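PDB 4UU4: lipopolysaccharide export system protein LptH from Pseudomonas aeruginosa, which binds lipopolysaccharide and is required for its translocation from the inner to the outer membrane, possibly as part of a bridge across the periplasm. Local coordinates for residues 27-32 with 114-119; 54-57 with 62-65; 57-62 with 109-114; 119-124 with 150-155. One frame throughout, in Å; residues are numbered along the deposited sequence.

Interaction 1: residues 27-32 with 114-119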
# COMPACT_ATOMS: atom_id res chain seq x y z
N SER A 27 15.77 3.35 -4.64
CA SER A 27 15.61 4.78 -4.86
C SER A 27 14.15 5.25 -4.84
O SER A 27 13.83 6.32 -5.33
CB SER A 27 16.28 5.18 -6.18
OG SER A 27 17.59 4.64 -6.26
N ASP A 28 13.26 4.45 -4.24
CA ASP A 28 11.82 4.76 -4.22
C ASP A 28 11.31 5.76 -3.18
O ASP A 28 10.11 5.84 -2.93
CB ASP A 28 10.98 3.49 -4.29
CG ASP A 28 10.65 3.08 -5.72
OD1 ASP A 28 10.52 3.97 -6.58
OD2 ASP A 28 10.51 1.86 -5.98
N ARG A 29 12.22 6.53 -2.60
CA ARG A 29 11.98 7.27 -1.36
C ARG A 29 12.69 8.63 -1.41
O ARG A 29 12.19 9.62 -0.86
CB ARG A 29 12.44 6.46 -0.14
CG ARG A 29 11.88 6.92 1.21
CD ARG A 29 12.51 6.05 2.34
NE ARG A 29 12.29 6.49 3.73
CZ ARG A 29 12.57 7.69 4.22
NH1 ARG A 29 13.07 8.65 3.44
NH2 ARG A 29 12.33 7.94 5.50
N GLU A 30 13.84 8.67 -2.07
CA GLU A 30 14.57 9.92 -2.33
C GLU A 30 13.96 10.69 -3.50
O GLU A 30 14.23 11.88 -3.68
CB GLU A 30 16.06 9.65 -2.59
CG GLU A 30 16.94 9.63 -1.34
CD GLU A 30 17.82 10.86 -1.22
OE1 GLU A 30 18.28 11.38 -2.26
OE2 GLU A 30 18.05 11.32 -0.08
N GLN A 31 13.16 10.00 -4.31
CA GLN A 31 12.42 10.64 -5.40
C GLN A 31 11.23 11.40 -4.83
O GLN A 31 10.74 11.06 -3.75
CB GLN A 31 11.92 9.59 -6.40
CG GLN A 31 13.00 8.74 -7.03
CD GLN A 31 13.90 9.51 -7.97
OE1 GLN A 31 13.65 9.56 -9.17
NE2 GLN A 31 14.95 10.10 -7.43
N PRO A 32 10.74 12.42 -5.56
CA PRO A 32 9.56 13.17 -5.11
C PRO A 32 8.26 12.36 -5.23
O PRO A 32 8.18 11.44 -6.04
CB PRO A 32 9.53 14.37 -6.06
CG PRO A 32 10.22 13.88 -7.29
CD PRO A 32 11.30 12.98 -6.80
N THR A 114 8.42 5.98 6.18
CA THR A 114 9.58 5.99 7.07
C THR A 114 10.01 4.57 7.46
O THR A 114 11.19 4.29 7.61
CB THR A 114 9.30 6.79 8.36
OG1 THR A 114 7.98 6.50 8.81
CG2 THR A 114 9.43 8.28 8.11
N GLN A 115 9.03 3.68 7.60
CA GLN A 115 9.28 2.33 8.09
C GLN A 115 9.61 1.33 6.97
O GLN A 115 10.05 0.22 7.26
CB GLN A 115 8.05 1.83 8.84
CG GLN A 115 7.31 2.91 9.62
CD GLN A 115 7.58 2.83 11.10
OE1 GLN A 115 7.37 1.79 11.72
NE2 GLN A 115 8.08 3.93 11.67
N ASN A 116 9.40 1.73 5.72
CA ASN A 116 9.41 0.80 4.59
C ASN A 116 8.43 -0.35 4.81
O ASN A 116 8.81 -1.53 4.71
CB ASN A 116 10.81 0.26 4.29
CG ASN A 116 11.76 1.33 3.79
OD1 ASN A 116 11.35 2.28 3.11
ND2 ASN A 116 13.04 1.18 4.11
N ARG A 117 7.18 -0.02 5.13
CA ARG A 117 6.18 -1.03 5.43
C ARG A 117 4.84 -0.73 4.78
O ARG A 117 4.30 0.36 4.90
CB ARG A 117 6.00 -1.19 6.94
CG ARG A 117 6.39 -2.57 7.46
CD ARG A 117 6.78 -2.53 8.92
NE ARG A 117 7.77 -3.54 9.25
CZ ARG A 117 9.08 -3.40 9.04
NH1 ARG A 117 9.55 -2.28 8.51
NH2 ARG A 117 9.92 -4.37 9.37
N VAL A 118 4.30 -1.72 4.08
CA VAL A 118 2.99 -1.58 3.44
C VAL A 118 2.02 -2.61 4.00
O VAL A 118 2.14 -3.80 3.72
CB VAL A 118 3.09 -1.77 1.92
CG1 VAL A 118 1.77 -1.40 1.27
CG2 VAL A 118 4.21 -0.92 1.35
N VAL A 119 1.04 -2.16 4.78
CA VAL A 119 0.06 -3.08 5.35
C VAL A 119 -1.29 -3.04 4.63
O VAL A 119 -1.93 -2.00 4.52
CB VAL A 119 -0.11 -2.90 6.88
CG1 VAL A 119 -0.22 -1.43 7.23
CG2 VAL A 119 -1.31 -3.67 7.38
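Arg-29 reaches from the N-terminal loop 27-32 to the turn before strand 117-121, and its side chain makes every cross-contact here. Its CG stands anti to the backbone N (chi1 -163°) and the chain stays extended as far as NE, which carries the guanidinium over to Thr-114. There NH2 approaches Thr-114 CA at 3.7 Å and lies 3.9 Å from the Thr-114 methyl CG2; Thr-114 CA lies oblique to the guanidinium, neither over its face nor at its edge. Further back along the same chain, Arg-29 CD lies 4.0 Å from Asn-116 OD1. The Asn-116 amide stands almost upright against the guanidinium, the two planes 84° apart, with OD1 near the guanidinium plane at its edge. A weak hydrogen bond from Arg-29 NE to the carbonyl of Val-113 helps fix the arginine's far end.

That crossing is the close part. Arg-29 itself is exposed, and on its solvent side the contact is loose: Ser-27 and Asp-28 are poorly ordered. On the strand side, Asn-116 and Arg-117 both face Phe-112, a G1 beta bulge in the hairpin of strands 109-112 and 117-121.

Interaction 2: residues 54-57 with 62-65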
# COMPACT_ATOMS: atom_id res chain seq x y z
N ASP A 54 -10.32 9.18 -7.93
CA ASP A 54 -9.34 8.45 -8.74
C ASP A 54 -7.91 8.82 -8.37
O ASP A 54 -7.09 9.11 -9.24
CB ASP A 54 -9.55 8.70 -10.23
CG ASP A 54 -10.81 8.05 -10.76
OD1 ASP A 54 -10.87 6.80 -10.78
OD2 ASP A 54 -11.72 8.79 -11.19
N VAL A 55 -7.62 8.82 -7.07
CA VAL A 55 -6.32 9.25 -6.57
C VAL A 55 -5.20 8.31 -6.99
O VAL A 55 -5.29 7.08 -6.82
CB VAL A 55 -6.35 9.36 -5.05
CG1 VAL A 55 -5.13 10.14 -4.55
CG2 VAL A 55 -7.63 10.03 -4.61
N VAL A 56 -4.15 8.91 -7.55
CA VAL A 56 -2.93 8.21 -7.93
C VAL A 56 -1.72 8.90 -7.33
O VAL A 56 -1.38 10.01 -7.72
CB VAL A 56 -2.74 8.20 -9.47
CG1 VAL A 56 -1.60 7.27 -9.85
CG2 VAL A 56 -4.02 7.79 -10.16
N VAL A 57 -1.06 8.25 -6.38
CA VAL A 57 0.20 8.76 -5.84
C VAL A 57 1.38 7.89 -6.30
O VAL A 57 1.38 6.68 -6.10
CB VAL A 57 0.16 8.90 -4.29
CG1 VAL A 57 -1.01 8.13 -3.69
CG2 VAL A 57 1.50 8.50 -3.66
N THR A 62 7.18 3.10 -7.02
CA THR A 62 6.05 2.83 -6.15
C THR A 62 4.80 3.53 -6.66
O THR A 62 4.87 4.64 -7.20
CB THR A 62 6.36 3.29 -4.71
OG1 THR A 62 7.49 2.55 -4.21
CG2 THR A 62 5.18 3.06 -3.80
N LYS A 63 3.64 2.89 -6.51
CA LYS A 63 2.39 3.51 -6.90
C LYS A 63 1.25 3.08 -5.97
O LYS A 63 1.12 1.91 -5.63
CB LYS A 63 2.05 3.17 -8.36
CG LYS A 63 0.84 3.90 -8.90
CD LYS A 63 0.69 3.72 -10.40
CE LYS A 63 0.34 2.30 -10.77
NZ LYS A 63 0.10 2.14 -12.23
N LEU A 64 0.45 4.06 -5.56
CA LEU A 64 -0.72 3.82 -4.72
C LEU A 64 -1.91 4.40 -5.46
O LEU A 64 -1.83 5.51 -5.98
CB LEU A 64 -0.56 4.53 -3.37
CG LEU A 64 -0.56 3.68 -2.10
CD1 LEU A 64 -1.70 2.66 -2.11
CD2 LEU A 64 0.79 3.01 -1.91
N THR A 65 -3.01 3.66 -5.52
CA THR A 65 -4.24 4.22 -6.07
C THR A 65 -5.36 4.09 -5.06
O THR A 65 -5.22 3.38 -4.06
CB THR A 65 -4.66 3.55 -7.40
OG1 THR A 65 -5.13 2.22 -7.14
CG2 THR A 65 -3.50 3.50 -8.38
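Val-57 and Leu-64 face each other as an antiparallel hydrogen-bonded pair, with both backbone bonds made. Val-57 N donates to Leu-64 O at 2.9 Å, and Leu-64 N returns a bond to Val-57 O at 2.8 Å, with an N-H...O angle of 167°. One step along, Val-56 and Thr-65 form the non-hydrogen-bonded pair, and here CA-H groups approach the carbonyls instead: Thr-65 CA lies 3.1 Å from Val-55 O.

The side chain of Val-57 leaves the sheet on the same face as that of Leu-64, and the two run side by side. From Val-57 CB, the branch CG1 turns to the partner strand and meets Leu-64 CB at 3.6 Å, with Leu-64 O equally near; CG2, the other tip, stays 4.5 Å from Leu-64 CB. Leu-64 touches Val-57 through its CB, while its own end leads off. On the other face, the Lys-63 chain runs extended through CD, which lays CD 4.3 Å from Val-56 CG1, and bends beyond it (chi3 69°).

Strands 55-59 and 62-66 make a hairpin inside one sheet of the jellyroll. Strand 34-36 borders it beyond Val-56, and strand 89-93 beyond Thr-65. Val-55 and Val-57 also touch Val-69 of strand 68-72, in the other sheet, and Leu-64 touches Tyr-91.

Interaction 3: residues 57-62 with 109-114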
# COMPACT_ATOMS: atom_id res chain seq x y z
N VAL A 57 -1.06 8.25 -6.38
CA VAL A 57 0.20 8.76 -5.84
C VAL A 57 1.38 7.89 -6.30
O VAL A 57 1.38 6.68 -6.10
CB VAL A 57 0.16 8.90 -4.29
CG1 VAL A 57 -1.01 8.13 -3.69
CG2 VAL A 57 1.50 8.50 -3.66
N THR A 58 2.37 8.51 -6.92
CA THR A 58 3.56 7.79 -7.35
C THR A 58 4.84 8.34 -6.71
O THR A 58 5.01 9.56 -6.60
CB THR A 58 3.72 7.80 -8.89
OG1 THR A 58 3.86 9.15 -9.35
CG2 THR A 58 2.53 7.15 -9.58
N GLN A 59 5.71 7.43 -6.29
CA GLN A 59 7.04 7.79 -5.80
C GLN A 59 8.09 6.91 -6.49
O GLN A 59 8.50 5.88 -5.96
CB GLN A 59 7.12 7.63 -4.29
CG GLN A 59 8.38 8.21 -3.65
CD GLN A 59 8.42 8.02 -2.14
OE1 GLN A 59 7.84 7.07 -1.60
NE2 GLN A 59 9.08 8.93 -1.44
N GLY A 60 8.50 7.32 -7.68
CA GLY A 60 9.47 6.57 -8.45
C GLY A 60 8.86 5.36 -9.13
O GLY A 60 8.24 5.48 -10.19
N SER A 61 9.05 4.20 -8.53
CA SER A 61 8.49 2.96 -9.05
C SER A 61 7.27 2.55 -8.23
O SER A 61 6.44 1.76 -8.67
CB SER A 61 9.52 1.84 -9.04
OG SER A 61 9.21 0.87 -8.05
N THR A 62 7.18 3.10 -7.02
CA THR A 62 6.05 2.83 -6.15
C THR A 62 4.80 3.53 -6.66
O THR A 62 4.87 4.64 -7.20
CB THR A 62 6.36 3.29 -4.71
OG1 THR A 62 7.49 2.55 -4.21
CG2 THR A 62 5.18 3.06 -3.80
N ILE A 109 -5.04 0.20 2.45
CA ILE A 109 -3.59 0.03 2.34
C ILE A 109 -2.86 1.17 3.04
O ILE A 109 -3.15 2.32 2.79
CB ILE A 109 -3.12 -0.03 0.87
CG1 ILE A 109 -3.71 -1.25 0.16
CG2 ILE A 109 -1.60 -0.07 0.80
CD1 ILE A 109 -3.28 -1.36 -1.30
N GLN A 110 -1.93 0.85 3.92
CA GLN A 110 -1.12 1.89 4.54
C GLN A 110 0.33 1.76 4.10
O GLN A 110 0.92 0.69 4.22
CB GLN A 110 -1.19 1.81 6.05
CG GLN A 110 -2.60 1.83 6.60
CD GLN A 110 -2.64 1.52 8.08
OE1 GLN A 110 -2.57 0.36 8.48
NE2 GLN A 110 -2.75 2.56 8.89
N TYR A 111 0.90 2.84 3.58
CA TYR A 111 2.30 2.85 3.18
C TYR A 111 3.10 3.66 4.19
O TYR A 111 3.18 4.89 4.10
CB TYR A 111 2.46 3.38 1.75
CG TYR A 111 3.90 3.51 1.29
CD1 TYR A 111 4.86 2.57 1.64
CD2 TYR A 111 4.29 4.57 0.49
CE1 TYR A 111 6.17 2.69 1.22
CE2 TYR A 111 5.59 4.70 0.06
CZ TYR A 111 6.53 3.76 0.43
OH TYR A 111 7.83 3.91 -0.00
N PHE A 112 3.67 2.96 5.16
CA PHE A 112 4.50 3.57 6.18
C PHE A 112 5.89 3.87 5.62
O PHE A 112 6.83 3.10 5.81
CB PHE A 112 4.60 2.65 7.40
CG PHE A 112 3.32 2.53 8.19
CD1 PHE A 112 3.02 3.44 9.19
CD2 PHE A 112 2.42 1.51 7.92
CE1 PHE A 112 1.84 3.33 9.91
CE2 PHE A 112 1.24 1.41 8.64
CZ PHE A 112 0.95 2.31 9.63
N VAL A 113 6.00 4.99 4.92
CA VAL A 113 7.20 5.32 4.15
C VAL A 113 8.50 5.44 4.97
O VAL A 113 9.56 5.02 4.50
CB VAL A 113 6.95 6.57 3.27
CG1 VAL A 113 5.70 7.31 3.73
CG2 VAL A 113 8.17 7.48 3.25
N THR A 114 8.42 5.98 6.18
CA THR A 114 9.58 5.99 7.07
C THR A 114 10.01 4.57 7.46
O THR A 114 11.19 4.29 7.61
CB THR A 114 9.30 6.79 8.36
OG1 THR A 114 7.98 6.50 8.81
CG2 THR A 114 9.43 8.28 8.11
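Tyr-111 points from strand 109-112 across the jellyroll interior to Gln-59 and Thr-62, the first and last residues of a type II' beta turn between strands 55-59 and 62-66. The two strands that meet here belong to different sheets, so the contact spans the fold between them, and all three touching residues are buried.

The polar approach comes from Gln-59. Its CG lies anti to the backbone N (chi1 -170°) and the rest of the chain is extended, which brings the amide OE1 to the edge of the tyrosine ring, in its plane. OE1 stands 3.7 Å from Tyr-111 CE2, and the amide and ring planes are 80° apart.

The apolar approach is lighter. Thr-62 CG2 lies 4.2 Å from Tyr-111 CE2, oblique to the ring. Val-113, from the tyrosine's own strand end, lays its CB over one ring face, 3.9 Å above the plane and offset toward the rim, while Leu-64 and Val-118 also touch the tyrosine.

Backbone bonds close the turn that presents Gln-59 and Thr-62: Gln-59 N to Thr-62 O and Thr-62 N to Gln-59 O. Gly-60 sits at the turn with positive phi, a conformation that favours glycine. At the far end of the tyrosine, the phenolic OH lies 3.5 Å from Gln-59 OE1.

Interaction 4: residues 119-124 with 150-155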
# COMPACT_ATOMS: atom_id res chain seq x y z
N VAL A 119 1.04 -2.16 4.78
CA VAL A 119 0.06 -3.08 5.35
C VAL A 119 -1.29 -3.04 4.63
O VAL A 119 -1.93 -2.00 4.52
CB VAL A 119 -0.11 -2.90 6.88
CG1 VAL A 119 -0.22 -1.43 7.23
CG2 VAL A 119 -1.31 -3.67 7.38
N LEU A 120 -1.68 -4.21 4.12
CA LEU A 120 -2.93 -4.40 3.41
C LEU A 120 -3.93 -5.07 4.34
O LEU A 120 -3.65 -6.12 4.90
CB LEU A 120 -2.70 -5.28 2.18
CG LEU A 120 -1.50 -4.89 1.31
CD1 LEU A 120 -0.53 -6.06 1.16
CD2 LEU A 120 -1.95 -4.41 -0.05
N ILE A 121 -5.10 -4.45 4.51
CA ILE A 121 -6.14 -4.99 5.37
C ILE A 121 -7.27 -5.36 4.42
O ILE A 121 -7.33 -4.86 3.29
CB ILE A 121 -6.37 -4.10 6.61
CG1 ILE A 121 -5.09 -3.96 7.43
CG2 ILE A 121 -7.49 -4.65 7.47
CD1 ILE A 121 -5.32 -3.48 8.84
N ASP A 122 -8.15 -6.24 4.89
CA ASP A 122 -9.46 -6.59 4.29
C ASP A 122 -9.63 -7.02 2.84
O ASP A 122 -10.04 -6.23 1.99
CB ASP A 122 -10.46 -5.46 4.46
CG ASP A 122 -11.84 -5.98 4.77
OD1 ASP A 122 -12.07 -7.20 4.62
OD2 ASP A 122 -12.71 -5.17 5.17
N GLN A 123 -9.36 -8.29 2.58
CA GLN A 123 -9.13 -8.86 1.26
C GLN A 123 -7.69 -8.69 0.72
O GLN A 123 -7.48 -8.55 -0.49
CB GLN A 123 -10.18 -8.43 0.26
CG GLN A 123 -11.56 -8.81 0.73
CD GLN A 123 -12.65 -7.99 0.08
OE1 GLN A 123 -13.70 -7.76 0.67
NE2 GLN A 123 -12.40 -7.54 -1.14
N ALA A 124 -6.72 -8.71 1.63
CA ALA A 124 -5.32 -8.52 1.28
C ALA A 124 -4.83 -9.53 0.25
O ALA A 124 -4.85 -10.74 0.48
CB ALA A 124 -4.47 -8.57 2.54
N GLY A 150 -1.52 -12.98 7.54
CA GLY A 150 -2.20 -13.47 8.72
C GLY A 150 -3.54 -12.80 8.92
O GLY A 150 -4.12 -12.27 7.98
N ARG A 151 -4.03 -12.82 10.15
CA ARG A 151 -5.32 -12.22 10.46
C ARG A 151 -5.16 -10.78 10.88
O ARG A 151 -4.10 -10.36 11.35
CB ARG A 151 -6.03 -13.01 11.56
CG ARG A 151 -6.28 -14.46 11.21
CD ARG A 151 -7.47 -14.99 11.98
NE ARG A 151 -8.69 -14.26 11.63
CZ ARG A 151 -9.88 -14.49 12.17
NH1 ARG A 151 -10.02 -15.44 13.08
NH2 ARG A 151 -10.93 -13.78 11.78
N ALA A 152 -6.23 -10.01 10.71
CA ALA A 152 -6.23 -8.61 11.12
C ALA A 152 -6.60 -8.50 12.59
O ALA A 152 -7.77 -8.41 12.94
CB ALA A 152 -7.20 -7.83 10.26
N THR A 153 -5.60 -8.51 13.46
CA THR A 153 -5.84 -8.40 14.90
C THR A 153 -6.27 -7.00 15.30
O THR A 153 -5.44 -6.10 15.45
CB THR A 153 -4.59 -8.75 15.73
OG1 THR A 153 -3.50 -7.91 15.32
CG2 THR A 153 -4.20 -10.21 15.55
N GLY A 154 -7.57 -6.81 15.50
CA GLY A 154 -8.11 -5.55 15.97
C GLY A 154 -8.34 -4.56 14.85
O GLY A 154 -8.12 -3.36 15.02
N SER A 155 -8.79 -5.06 13.70
CA SER A 155 -9.17 -4.18 12.60
C SER A 155 -10.60 -4.45 12.12
O SER A 155 -11.13 -3.73 11.27
CB SER A 155 -8.18 -4.30 11.43
OG SER A 155 -6.84 -4.17 11.88
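Ile-121 of strand 117-121 meets Ala-152 and Ser-155 in the loop that follows strand 147-150. Two branches of the isoleucine do the touching. CG2, anti to the backbone N, reaches Ala-152 CB at 4.2 Å and Ser-155 CB at 4.0 Å. CD1, at the end of the other branch, lies 3.5 Å from Ser-155 OG and 3.9 Å from Ser-155 CB. The serine thus sits alongside the isoleucine, meeting both branches, whereas the alanine meets one methyl.

A type II beta turn from Ala-152 to Ser-155 brings these two loop residues to the same side chain. Gly-154 within it has positive phi, but Gly-154 and Ser-155 are poorly ordered, so the serine end of the contact is less sure than the alanine end. The loop's start is held by Glu-136: OE1 accepts from Ala-152 N, and OE2 makes a salt bridge with Arg-151 NH2. On the strand side, Ile-121 pairs by backbone with Thr-108, and the chain then turns a corner at Asp-122 and Gln-123. Both carboxylate oxygens of Asp-122 are bonded further along the same loop, OD1 to Ser-159 N and OD2 to Thr-158 OG1.

Across the interface itself the chemistry is van der Waals contact at the surface, so the loop's attachment appears to rest mainly on the polar bonds around it.

Starting at the N terminus, segment 27-32 reaches forward to 114-119, and interaction 1 closes a loop of 81 residues. Interactions 2 and 3 both lie within that span and start from the same strand, 55-59: one closes the tight hairpin with strand 62-66, the other runs on to strand 109-112 in the second sheet. Their segments share Val-57 and Thr-62, and Leu-64 packs on Ile-109 and Tyr-111 between them. Interaction 4 follows in series, opening at Val-119, where interaction 1 ends, and tying strand 117-121 to the loop after 147-150. Interactions 1 and 4 sit on opposite sides of the chain's centre, about 21 Å apart between centres.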